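PDB 1VGM: 378aa long hypothetical citrate synthase from Sulfolobus tokodaii, which is a hypothetical protein of the citrate synthase family, largely helical and assembled from two copies of the chain. Local coordinates for residues L29-Y34 with L180-E185; M52-L57 with N117-V122; N90-G95 with A213-L218; N134-K139 with G325-M330. One frame throughout, in Å; residues are numbered along the deposited sequence.

Contact 1 (L29-Y34 with L180-E185); sequences LRYRGY and LYTDHE
Y31, the last residue of strand 28-31, faces D183 with their CA atoms 8.2 Å apart, and L29 stands opposite H184, slightly farther at 8.7 Å between CA atoms. The strand side is regular up to Y31. Across from it, Y181 has just left helix 168-180, and the chain runs on without helix or strand. Y31 puts its ring between, CG beside the backbone N (chi1 -68°), and the hydroxyl reaches the backbone just past the helix end. D183 N donates to Y31 OH at 3.2 Å along a fairly straight line (162°), and the same OH is hydrogen-bonded to I179 O, so two backbone groups fix this buried phenol. T182 lies over one face of the ring, with CG2 on that side and CB nearest, 3.6 Å from Y31 OH, while D183 O lies in plane at the edge, 3.5 Å from Y31 CE2. L29 meets the imidazole of H184 with both methyls: CD1 is 3.8 Å from H184 CD2, and L29 CD2 sits at the ring edge. That ring is held in turn by E185 OE2, which accepts from H184 ND1 through its anti lone pair, and by Y262 OH at NE2. The Y31 phenol thus sets the tip of the small antiparallel sheet, a two-residue beta hairpin with a type I' turn, against the C-terminal end of helix 168-180 and the loop leading to helix 188-197.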
# COMPACT_ATOMS: atom_id res chain seq x y z
N LEU A 29 -17.69 -16.38 -15.91
CA LEU A 29 -16.49 -16.23 -15.10
C LEU A 29 -15.91 -17.60 -14.78
O LEU A 29 -16.63 -18.50 -14.32
CB LEU A 29 -16.83 -15.51 -13.79
CG LEU A 29 -15.70 -15.37 -12.77
CD1 LEU A 29 -14.54 -14.58 -13.36
CD2 LEU A 29 -16.24 -14.68 -11.54
N ARG A 30 -14.62 -17.77 -15.00
CA ARG A 30 -13.94 -19.01 -14.64
C ARG A 30 -12.74 -18.76 -13.74
O ARG A 30 -12.00 -17.79 -13.94
CB ARG A 30 -13.48 -19.73 -15.91
CG ARG A 30 -14.63 -20.16 -16.80
CD ARG A 30 -14.14 -20.88 -18.03
NE ARG A 30 -15.25 -21.16 -18.92
CZ ARG A 30 -15.30 -20.79 -20.20
NH1 ARG A 30 -16.46 -20.78 -20.84
NH2 ARG A 30 -14.18 -20.43 -20.84
N TYR A 31 -12.56 -19.63 -12.75
CA TYR A 31 -11.32 -19.68 -11.97
C TYR A 31 -10.51 -20.91 -12.39
O TYR A 31 -10.95 -22.05 -12.21
CB TYR A 31 -11.63 -19.78 -10.47
CG TYR A 31 -12.26 -18.55 -9.83
CD1 TYR A 31 -13.13 -18.69 -8.73
CD2 TYR A 31 -11.99 -17.26 -10.30
CE1 TYR A 31 -13.70 -17.58 -8.12
CE2 TYR A 31 -12.57 -16.13 -9.68
CZ TYR A 31 -13.43 -16.30 -8.59
OH TYR A 31 -14.00 -15.21 -7.97
N ARG A 32 -9.33 -20.68 -12.95
CA ARG A 32 -8.52 -21.75 -13.50
C ARG A 32 -9.36 -22.72 -14.32
O ARG A 32 -9.20 -23.94 -14.23
CB ARG A 32 -7.80 -22.49 -12.37
CG ARG A 32 -6.56 -21.76 -11.83
CD ARG A 32 -5.28 -22.47 -12.26
NE ARG A 32 -4.09 -21.62 -12.15
CZ ARG A 32 -3.49 -21.31 -11.00
NH1 ARG A 32 -2.38 -20.58 -11.01
NH2 ARG A 32 -3.98 -21.73 -9.85
N GLY A 33 -10.27 -22.17 -15.12
CA GLY A 33 -10.95 -22.97 -16.12
C GLY A 33 -12.30 -23.50 -15.68
O GLY A 33 -13.08 -23.96 -16.51
N TYR A 34 -12.59 -23.44 -14.39
CA TYR A 34 -13.85 -23.95 -13.87
C TYR A 34 -14.87 -22.82 -13.70
O TYR A 34 -14.55 -21.79 -13.10
CB TYR A 34 -13.62 -24.64 -12.52
CG TYR A 34 -12.75 -25.88 -12.60
CD1 TYR A 34 -13.25 -27.07 -13.13
CD2 TYR A 34 -11.43 -25.86 -12.15
CE1 TYR A 34 -12.46 -28.23 -13.19
CE2 TYR A 34 -10.63 -27.01 -12.21
CZ TYR A 34 -11.14 -28.18 -12.73
OH TYR A 34 -10.35 -29.31 -12.79
N LEU A 180 -17.25 -16.13 -4.49
CA LEU A 180 -17.77 -15.20 -5.50
C LEU A 180 -16.88 -13.97 -5.71
O LEU A 180 -16.76 -13.47 -6.82
CB LEU A 180 -19.19 -14.74 -5.11
CG LEU A 180 -20.33 -15.72 -5.40
CD1 LEU A 180 -21.58 -15.33 -4.61
CD2 LEU A 180 -20.62 -15.71 -6.90
N TYR A 181 -16.26 -13.49 -4.63
CA TYR A 181 -15.47 -12.27 -4.67
C TYR A 181 -13.95 -12.55 -4.72
O TYR A 181 -13.14 -11.63 -4.58
CB TYR A 181 -15.79 -11.42 -3.43
CG TYR A 181 -16.92 -10.42 -3.58
CD1 TYR A 181 -17.78 -10.16 -2.52
CD2 TYR A 181 -17.05 -9.64 -4.74
CE1 TYR A 181 -18.74 -9.14 -2.59
CE2 TYR A 181 -18.01 -8.62 -4.82
CZ TYR A 181 -18.84 -8.37 -3.74
OH TYR A 181 -19.76 -7.34 -3.78
N THR A 182 -13.57 -13.81 -4.90
CA THR A 182 -12.16 -14.20 -4.81
C THR A 182 -11.22 -13.46 -5.77
O THR A 182 -10.14 -13.04 -5.37
CB THR A 182 -12.01 -15.72 -5.00
OG1 THR A 182 -12.31 -16.38 -3.76
CG2 THR A 182 -10.58 -16.09 -5.46
N ASP A 183 -11.62 -13.31 -7.03
CA ASP A 183 -10.82 -12.54 -7.98
C ASP A 183 -11.62 -12.00 -9.16
O ASP A 183 -12.63 -12.59 -9.56
CB ASP A 183 -9.65 -13.39 -8.49
CG ASP A 183 -8.60 -12.56 -9.21
OD1 ASP A 183 -8.31 -11.45 -8.73
OD2 ASP A 183 -8.08 -13.02 -10.24
N HIS A 184 -11.17 -10.87 -9.71
CA HIS A 184 -11.81 -10.25 -10.87
C HIS A 184 -11.02 -9.03 -11.32
O HIS A 184 -10.89 -8.06 -10.57
CB HIS A 184 -13.25 -9.83 -10.53
CG HIS A 184 -14.22 -10.00 -11.67
ND1 HIS A 184 -14.46 -9.00 -12.59
CD2 HIS A 184 -15.00 -11.05 -12.04
CE1 HIS A 184 -15.35 -9.43 -13.47
NE2 HIS A 184 -15.69 -10.67 -13.16
N GLU A 185 -10.51 -9.08 -12.55
CA GLU A 185 -9.76 -7.97 -13.13
C GLU A 185 -8.58 -7.59 -12.25
O GLU A 185 -8.16 -8.36 -11.40
CB GLU A 185 -10.69 -6.77 -13.33
CG GLU A 185 -11.84 -7.04 -14.30
CD GLU A 185 -13.02 -6.10 -14.08
OE1 GLU A 185 -13.00 -4.99 -14.63
OE2 GLU A 185 -13.96 -6.48 -13.36

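Contact 2 (M52-L57 with N117-V122)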
# COMPACT_ATOMS: atom_id res chain seq x y z
N MET A 52 -6.69 -22.04 -6.70
CA MET A 52 -6.02 -20.79 -7.06
C MET A 52 -4.52 -20.82 -6.77
O MET A 52 -3.74 -20.27 -7.54
CB MET A 52 -6.65 -19.59 -6.33
CG MET A 52 -8.07 -19.21 -6.80
SD MET A 52 -8.27 -19.04 -8.60
CE MET A 52 -8.70 -17.34 -8.74
N LEU A 53 -4.12 -21.45 -5.67
CA LEU A 53 -2.72 -21.36 -5.25
C LEU A 53 -1.89 -22.47 -5.88
O LEU A 53 -0.77 -22.23 -6.35
CB LEU A 53 -2.62 -21.44 -3.73
CG LEU A 53 -3.21 -20.25 -2.96
CD1 LEU A 53 -3.15 -20.51 -1.45
CD2 LEU A 53 -2.45 -18.97 -3.30
N TYR A 54 -2.44 -23.68 -5.91
CA TYR A 54 -1.71 -24.85 -6.38
C TYR A 54 -2.05 -25.21 -7.83
O TYR A 54 -1.28 -25.88 -8.51
CB TYR A 54 -1.98 -26.05 -5.46
CG TYR A 54 -1.44 -25.88 -4.06
CD1 TYR A 54 -2.13 -25.11 -3.12
CD2 TYR A 54 -0.23 -26.46 -3.66
CE1 TYR A 54 -1.64 -24.93 -1.83
CE2 TYR A 54 0.27 -26.28 -2.36
CZ TYR A 54 -0.44 -25.51 -1.46
OH TYR A 54 0.04 -25.33 -0.17
N GLY A 55 -3.21 -24.76 -8.31
CA GLY A 55 -3.51 -24.86 -9.73
C GLY A 55 -4.58 -25.87 -10.10
O GLY A 55 -5.16 -25.79 -11.19
N GLU A 56 -4.88 -26.82 -9.22
CA GLU A 56 -5.94 -27.79 -9.47
C GLU A 56 -6.89 -27.89 -8.28
O GLU A 56 -6.56 -27.48 -7.17
CB GLU A 56 -5.35 -29.17 -9.75
CG GLU A 56 -4.29 -29.20 -10.84
CD GLU A 56 -4.87 -29.00 -12.22
OE1 GLU A 56 -4.08 -28.90 -13.18
OE2 GLU A 56 -6.11 -28.94 -12.36
N LEU A 57 -8.08 -28.45 -8.52
CA LEU A 57 -8.96 -28.88 -7.44
C LEU A 57 -8.25 -29.96 -6.64
O LEU A 57 -7.59 -30.83 -7.20
CB LEU A 57 -10.26 -29.43 -8.01
CG LEU A 57 -11.08 -28.36 -8.74
CD1 LEU A 57 -12.26 -29.01 -9.45
CD2 LEU A 57 -11.54 -27.30 -7.73
N ASN A 117 5.70 -20.38 0.05
CA ASN A 117 4.84 -19.23 -0.24
C ASN A 117 3.36 -19.61 -0.18
O ASN A 117 2.55 -18.85 0.34
CB ASN A 117 5.16 -18.65 -1.62
CG ASN A 117 6.41 -17.78 -1.62
OD1 ASN A 117 6.85 -17.32 -0.57
ND2 ASN A 117 6.99 -17.56 -2.79
N LYS A 118 3.01 -20.79 -0.70
CA LYS A 118 1.61 -21.19 -0.82
C LYS A 118 1.03 -21.52 0.54
O LYS A 118 -0.11 -21.17 0.84
CB LYS A 118 1.48 -22.42 -1.73
CG LYS A 118 1.58 -22.12 -3.22
CD LYS A 118 1.49 -23.38 -4.06
CE LYS A 118 2.86 -23.99 -4.30
NZ LYS A 118 3.62 -23.25 -5.35
N GLU A 119 1.81 -22.21 1.36
CA GLU A 119 1.38 -22.52 2.71
C GLU A 119 1.25 -21.23 3.54
O GLU A 119 0.34 -21.11 4.36
CB GLU A 119 2.38 -23.48 3.36
CG GLU A 119 2.42 -24.87 2.70
CD GLU A 119 3.00 -24.86 1.29
OE1 GLU A 119 3.94 -24.07 1.03
OE2 GLU A 119 2.51 -25.65 0.44
N LEU A 120 2.15 -20.28 3.31
CA LEU A 120 2.06 -18.98 3.98
C LEU A 120 0.80 -18.22 3.57
O LEU A 120 0.16 -17.59 4.40
CB LEU A 120 3.30 -18.12 3.67
CG LEU A 120 3.23 -16.65 4.13
CD1 LEU A 120 3.14 -16.61 5.65
CD2 LEU A 120 4.45 -15.88 3.64
N ALA A 121 0.44 -18.29 2.29
CA ALA A 121 -0.83 -17.74 1.80
C ALA A 121 -2.05 -18.27 2.56
O ALA A 121 -2.95 -17.51 2.91
CB ALA A 121 -0.98 -18.02 0.31
N VAL A 122 -2.08 -19.58 2.81
CA VAL A 122 -3.19 -20.18 3.54
C VAL A 122 -3.25 -19.66 4.97
O VAL A 122 -4.32 -19.31 5.47
CB VAL A 122 -3.08 -21.73 3.57
CG1 VAL A 122 -4.33 -22.32 4.22
CG2 VAL A 122 -2.94 -22.27 2.15
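K118 leaves its helix with CG beside the backbone N, runs straight at chi2 and then bends at chi3 (-90°) and chi4, a path that lays its methylenes over the ring of Y54. CD sits over one face, 3.6 Å from the ring centroid of Y54, a CH-pi contact; the charged NZ, farther from the centroid, adds at most a weak cation-pi attraction. E119 points away at its root, but the bend at chi2 swings its carboxylate back to the far end of the same ring. There Y54 OH donates to E119 OE2 at 2.6 Å, approaching from above the carboxylate plane, which stands 71° from the ring plane. The contact joins the last turn of helix 45-54, which ends at Y54 before G55 departs with positive phi, to the first turns of helix 117-139. Next to Y54, L53 makes the apolar half of the contact with residues a turn on from K118: L53 CD1 touches A121 CB at 3.7 Å and V122 CG2 at 4.0 Å, with I348 of helix 331-353 against both L53 and A121. L53 O lies 3.4 Å from K118 CD, where the lysine chain passes the helix end. The Y54 ring is also stacked with H50, one turn back.

Contact 3 (N90-G95 with A213-L218); sequences NCDAIG and ALKGPL
K215 NZ is gripped by several groups after its chain has passed along I94 and G95: D202 and D109 of the second subunit both form salt bridges to it, and a water accepts from it at 3.1 Å. The same water donates a weak bond to D92 OD2 at 2.7 Å. D92 and K215 are thus coupled through solvent, OD2 and NZ themselves standing 4.9 Å apart. The lysine chain is extended up to chi3 and turns only at chi4 (-63°), so its methylenes lie along the start of helix 93-108 before the ammonium bends off toward the other subunit. K215 CB meets I94 CG2 at 3.6 Å; farther along, K215 CD comes within 3.7 Å of G95 N, a close approach possible at a glycine, which has no side chain there. K215 CE then passes D92 CB. On the buried side I94 CD1 touches L214 CD2 at 4.2 Å, the two side chains crossing at about a right angle, and helix 331-353 closes this patch with S333 against I94 and A336 and W343 against L214. The D92 side chain also caps helix 93-108. With CG anti to N (chi1 -176°), its OD1 accepts weakly from I94 N at 2.8 Å and from G95 N at 3.3 Å. A carboxylate placed there would probably be favoured by the helix start, and perhaps also by the nearby lysine. The arrangement is a helix N-cap packed against the C-terminal end of helix 203-214, at the boundary between the two subunits.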
# COMPACT_ATOMS: atom_id res chain seq x y z
N ASN A 90 -15.71 3.97 15.98
CA ASN A 90 -16.24 4.48 14.73
C ASN A 90 -15.24 4.38 13.58
O ASN A 90 -15.55 4.78 12.46
CB ASN A 90 -16.66 5.94 14.89
CG ASN A 90 -15.48 6.88 14.90
OD1 ASN A 90 -14.64 6.82 15.80
ND2 ASN A 90 -15.39 7.73 13.89
N CYS A 91 -14.04 3.88 13.85
CA CYS A 91 -13.02 3.80 12.79
C CYS A 91 -13.54 2.99 11.62
O CYS A 91 -14.31 2.05 11.78
CB CYS A 91 -11.73 3.15 13.31
SG CYS A 91 -10.75 4.19 14.38
N ASP A 92 -13.11 3.37 10.42
CA ASP A 92 -13.38 2.59 9.23
C ASP A 92 -12.72 1.20 9.32
O ASP A 92 -11.55 1.08 9.68
CB ASP A 92 -12.85 3.34 8.00
CG ASP A 92 -13.17 2.62 6.72
OD1 ASP A 92 -12.58 1.56 6.48
OD2 ASP A 92 -14.01 3.12 5.95
N ALA A 93 -13.48 0.17 8.99
CA ALA A 93 -13.01 -1.21 9.17
C ALA A 93 -11.76 -1.52 8.35
O ALA A 93 -10.87 -2.22 8.81
CB ALA A 93 -14.12 -2.19 8.82
N ILE A 94 -11.69 -0.99 7.14
CA ILE A 94 -10.50 -1.18 6.32
C ILE A 94 -9.28 -0.42 6.84
O ILE A 94 -8.15 -0.90 6.71
CB ILE A 94 -10.75 -0.74 4.87
CG1 ILE A 94 -11.92 -1.53 4.29
CG2 ILE A 94 -9.50 -0.97 4.04
CD1 ILE A 94 -11.66 -3.04 4.18
N GLY A 95 -9.51 0.75 7.43
CA GLY A 95 -8.49 1.36 8.28
C GLY A 95 -7.97 0.41 9.34
O GLY A 95 -6.76 0.25 9.53
N ALA A 213 -5.36 0.93 -0.86
CA ALA A 213 -6.08 1.25 -2.09
C ALA A 213 -7.58 0.96 -1.98
O ALA A 213 -8.40 1.75 -2.45
CB ALA A 213 -5.48 0.46 -3.25
N LEU A 214 -7.92 -0.16 -1.35
CA LEU A 214 -9.32 -0.55 -1.18
C LEU A 214 -10.09 0.44 -0.32
O LEU A 214 -11.31 0.60 -0.48
CB LEU A 214 -9.42 -1.96 -0.57
CG LEU A 214 -10.83 -2.52 -0.32
CD1 LEU A 214 -11.64 -2.51 -1.62
CD2 LEU A 214 -10.74 -3.93 0.23
N LYS A 215 -9.40 1.10 0.60
CA LYS A 215 -10.06 1.98 1.57
C LYS A 215 -10.65 3.23 0.91
O LYS A 215 -11.49 3.91 1.50
CB LYS A 215 -9.08 2.39 2.68
CG LYS A 215 -9.74 3.13 3.85
CD LYS A 215 -8.74 3.41 4.98
CE LYS A 215 -9.37 4.27 6.06
NZ LYS A 215 -9.76 5.60 5.53
N GLY A 216 -10.20 3.55 -0.30
CA GLY A 216 -10.72 4.70 -1.03
C GLY A 216 -12.11 4.46 -1.60
O GLY A 216 -12.38 3.39 -2.14
N PRO A 217 -13.03 5.45 -1.50
CA PRO A 217 -14.43 5.30 -1.90
C PRO A 217 -14.68 5.08 -3.39
O PRO A 217 -15.81 4.77 -3.79
CB PRO A 217 -15.10 6.60 -1.39
CG PRO A 217 -13.98 7.60 -1.36
CD PRO A 217 -12.77 6.79 -0.92
N LEU A 218 -13.65 5.21 -4.22
CA LEU A 218 -13.79 4.91 -5.65
C LEU A 218 -13.46 3.45 -5.95
O LEU A 218 -13.49 3.02 -7.11
CB LEU A 218 -12.88 5.83 -6.47
CG LEU A 218 -13.31 7.29 -6.57
CD1 LEU A 218 -12.50 8.00 -7.64
CD2 LEU A 218 -14.79 7.37 -6.91
O HOH W 1 -12.68 5.04 4.67

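Contact 4 (N134-K139 with G325-M330); sequences NIYRAK and GFPIYM
The last turns of helix 117-139, through Y136 and K139, pack on the loop that carries the chain from helix 314-323 to helix 331-353. Helix 314-323 finishes in a Schellman motif at G325, and the chain then passes through a short 3-10 turn at 328-330, closed by a backbone bond from M330 N to P327 O, before the long helix begins. At the centre of the contact is the ring of Y329, sandwiched between aliphatic groups of two residues. K139 lies over one face, its CE 3.6 Å from the ring centroid of Y329 in a CH-pi contact, and NZ follows over the same face at 4.9 Å from that centroid, a cation-pi pair only 11° off the ring normal. P327 CG sits 3.4 Å above the opposite face of Y329. The lysine gets there by bending at chi3 and chi4, while Y329 takes the less common first torsion, CG between the backbone N and the carbonyl carbon (chi1 68°), which turns the ring back over its own proline. The polar ends are both bonded: K139 NZ to R89 O and C91 O, and Y329 OH to E140 OE1, just past the helix segment. Y136 brings its ring obliquely against the loop, where CE1 touches P327 CD at 3.8 Å and F162 of helix 153-162 meets it edge-to-face. M330 packs against the root of Y136, so that its SD lies 4.0 Å from Y136 CB and 4.3 Å from I135 CG2.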
# COMPACT_ATOMS: atom_id res chain seq x y z
N ASN A 134 -12.78 -9.85 14.50
CA ASN A 134 -12.53 -9.07 15.70
C ASN A 134 -12.68 -7.57 15.46
O ASN A 134 -12.92 -6.79 16.40
CB ASN A 134 -11.15 -9.38 16.26
CG ASN A 134 -11.15 -10.60 17.15
OD1 ASN A 134 -11.56 -10.54 18.30
ND2 ASN A 134 -10.70 -11.73 16.61
N ILE A 135 -12.54 -7.16 14.21
CA ILE A 135 -12.89 -5.80 13.83
C ILE A 135 -14.37 -5.55 14.08
O ILE A 135 -14.72 -4.55 14.70
CB ILE A 135 -12.59 -5.52 12.33
CG1 ILE A 135 -11.07 -5.47 12.12
CG2 ILE A 135 -13.24 -4.19 11.92
CD1 ILE A 135 -10.66 -5.14 10.71
N TYR A 136 -15.23 -6.45 13.61
CA TYR A 136 -16.64 -6.38 13.97
C TYR A 136 -16.82 -6.27 15.48
O TYR A 136 -17.56 -5.42 15.97
CB TYR A 136 -17.40 -7.61 13.45
CG TYR A 136 -18.78 -7.77 14.06
CD1 TYR A 136 -19.81 -6.87 13.76
CD2 TYR A 136 -19.05 -8.81 14.95
CE1 TYR A 136 -21.07 -7.01 14.35
CE2 TYR A 136 -20.30 -8.96 15.53
CZ TYR A 136 -21.30 -8.05 15.23
OH TYR A 136 -22.53 -8.20 15.83
N ARG A 137 -16.13 -7.13 16.22
CA ARG A 137 -16.34 -7.20 17.65
C ARG A 137 -15.90 -5.90 18.34
O ARG A 137 -16.61 -5.37 19.18
CB ARG A 137 -15.58 -8.39 18.23
CG ARG A 137 -16.34 -9.70 18.05
CD ARG A 137 -15.52 -10.89 18.49
NE ARG A 137 -16.37 -12.07 18.60
CZ ARG A 137 -17.24 -12.29 19.59
NH1 ARG A 137 -17.24 -11.52 20.67
NH2 ARG A 137 -18.10 -13.28 19.49
N ALA A 138 -14.72 -5.39 17.96
CA ALA A 138 -14.23 -4.13 18.48
C ALA A 138 -15.20 -2.97 18.24
O ALA A 138 -15.43 -2.15 19.13
CB ALA A 138 -12.87 -3.81 17.87
N LYS A 139 -15.76 -2.90 17.04
CA LYS A 139 -16.62 -1.76 16.70
C LYS A 139 -17.94 -1.83 17.45
O LYS A 139 -18.60 -0.80 17.63
CB LYS A 139 -16.89 -1.71 15.20
CG LYS A 139 -15.70 -1.21 14.38
CD LYS A 139 -16.05 -1.07 12.90
CE LYS A 139 -17.03 0.07 12.68
NZ LYS A 139 -16.48 1.41 13.09
N GLY A 325 -26.23 -11.33 9.00
CA GLY A 325 -26.17 -10.65 10.28
C GLY A 325 -25.20 -9.47 10.31
O GLY A 325 -25.09 -8.78 11.32
N PHE A 326 -24.50 -9.23 9.21
CA PHE A 326 -23.45 -8.20 9.20
C PHE A 326 -24.00 -6.80 9.06
O PHE A 326 -24.86 -6.54 8.22
CB PHE A 326 -22.45 -8.47 8.08
CG PHE A 326 -21.50 -9.58 8.38
CD1 PHE A 326 -21.76 -10.86 7.92
CD2 PHE A 326 -20.36 -9.35 9.14
CE1 PHE A 326 -20.89 -11.91 8.22
CE2 PHE A 326 -19.49 -10.40 9.44
CZ PHE A 326 -19.75 -11.68 8.98
N PRO A 327 -23.50 -5.86 9.87
CA PRO A 327 -23.85 -4.45 9.68
C PRO A 327 -23.22 -3.93 8.39
O PRO A 327 -22.27 -4.51 7.87
CB PRO A 327 -23.27 -3.77 10.92
CG PRO A 327 -22.10 -4.61 11.27
CD PRO A 327 -22.50 -6.03 10.94
N ILE A 328 -23.78 -2.84 7.87
CA ILE A 328 -23.40 -2.29 6.58
C ILE A 328 -21.92 -1.94 6.55
O ILE A 328 -21.24 -2.14 5.54
CB ILE A 328 -24.24 -1.02 6.27
CG1 ILE A 328 -25.70 -1.42 6.04
CG2 ILE A 328 -23.67 -0.29 5.05
CD1 ILE A 328 -26.66 -0.24 5.86
N TYR A 329 -21.41 -1.43 7.67
CA TYR A 329 -20.02 -0.99 7.73
C TYR A 329 -19.03 -2.14 7.61
O TYR A 329 -17.82 -1.92 7.58
CB TYR A 329 -19.76 -0.22 9.04
CG TYR A 329 -19.82 -1.04 10.32
CD1 TYR A 329 -18.84 -1.99 10.62
CD2 TYR A 329 -20.84 -0.83 11.25
CE1 TYR A 329 -18.86 -2.70 11.81
CE2 TYR A 329 -20.88 -1.55 12.45
CZ TYR A 329 -19.88 -2.48 12.72
OH TYR A 329 -19.91 -3.21 13.89
N MET A 330 -19.53 -3.38 7.54
CA MET A 330 -18.65 -4.53 7.35
C MET A 330 -18.59 -5.02 5.90
O MET A 330 -17.78 -5.88 5.56
CB MET A 330 -19.07 -5.68 8.27
CG MET A 330 -18.80 -5.45 9.76
SD MET A 330 -17.05 -5.30 10.20
CE MET A 330 -16.37 -6.81 9.55

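Overall arrangement
Contacts 1 and 3 are buried, on opposite sides of the chain's centre with their own centres about 24 Å apart; contacts 2 and 4 are only partly buried. The latter two share helix 117-139, one using its start and the other its end, and in each a lysine chain lies over a tyrosine face. Contact 1 relies instead on backbone groups holding a buried phenol, and contact 3 on aliphatic packing of a lysine chain whose ammonium is held by the partner subunit and a water. Neighbours are tied: R32 NH2 probably bonds to M52 O between contacts 1 and 2, K139 NZ to C91 O between 4 and 3. The second subunit touches all but contact 4.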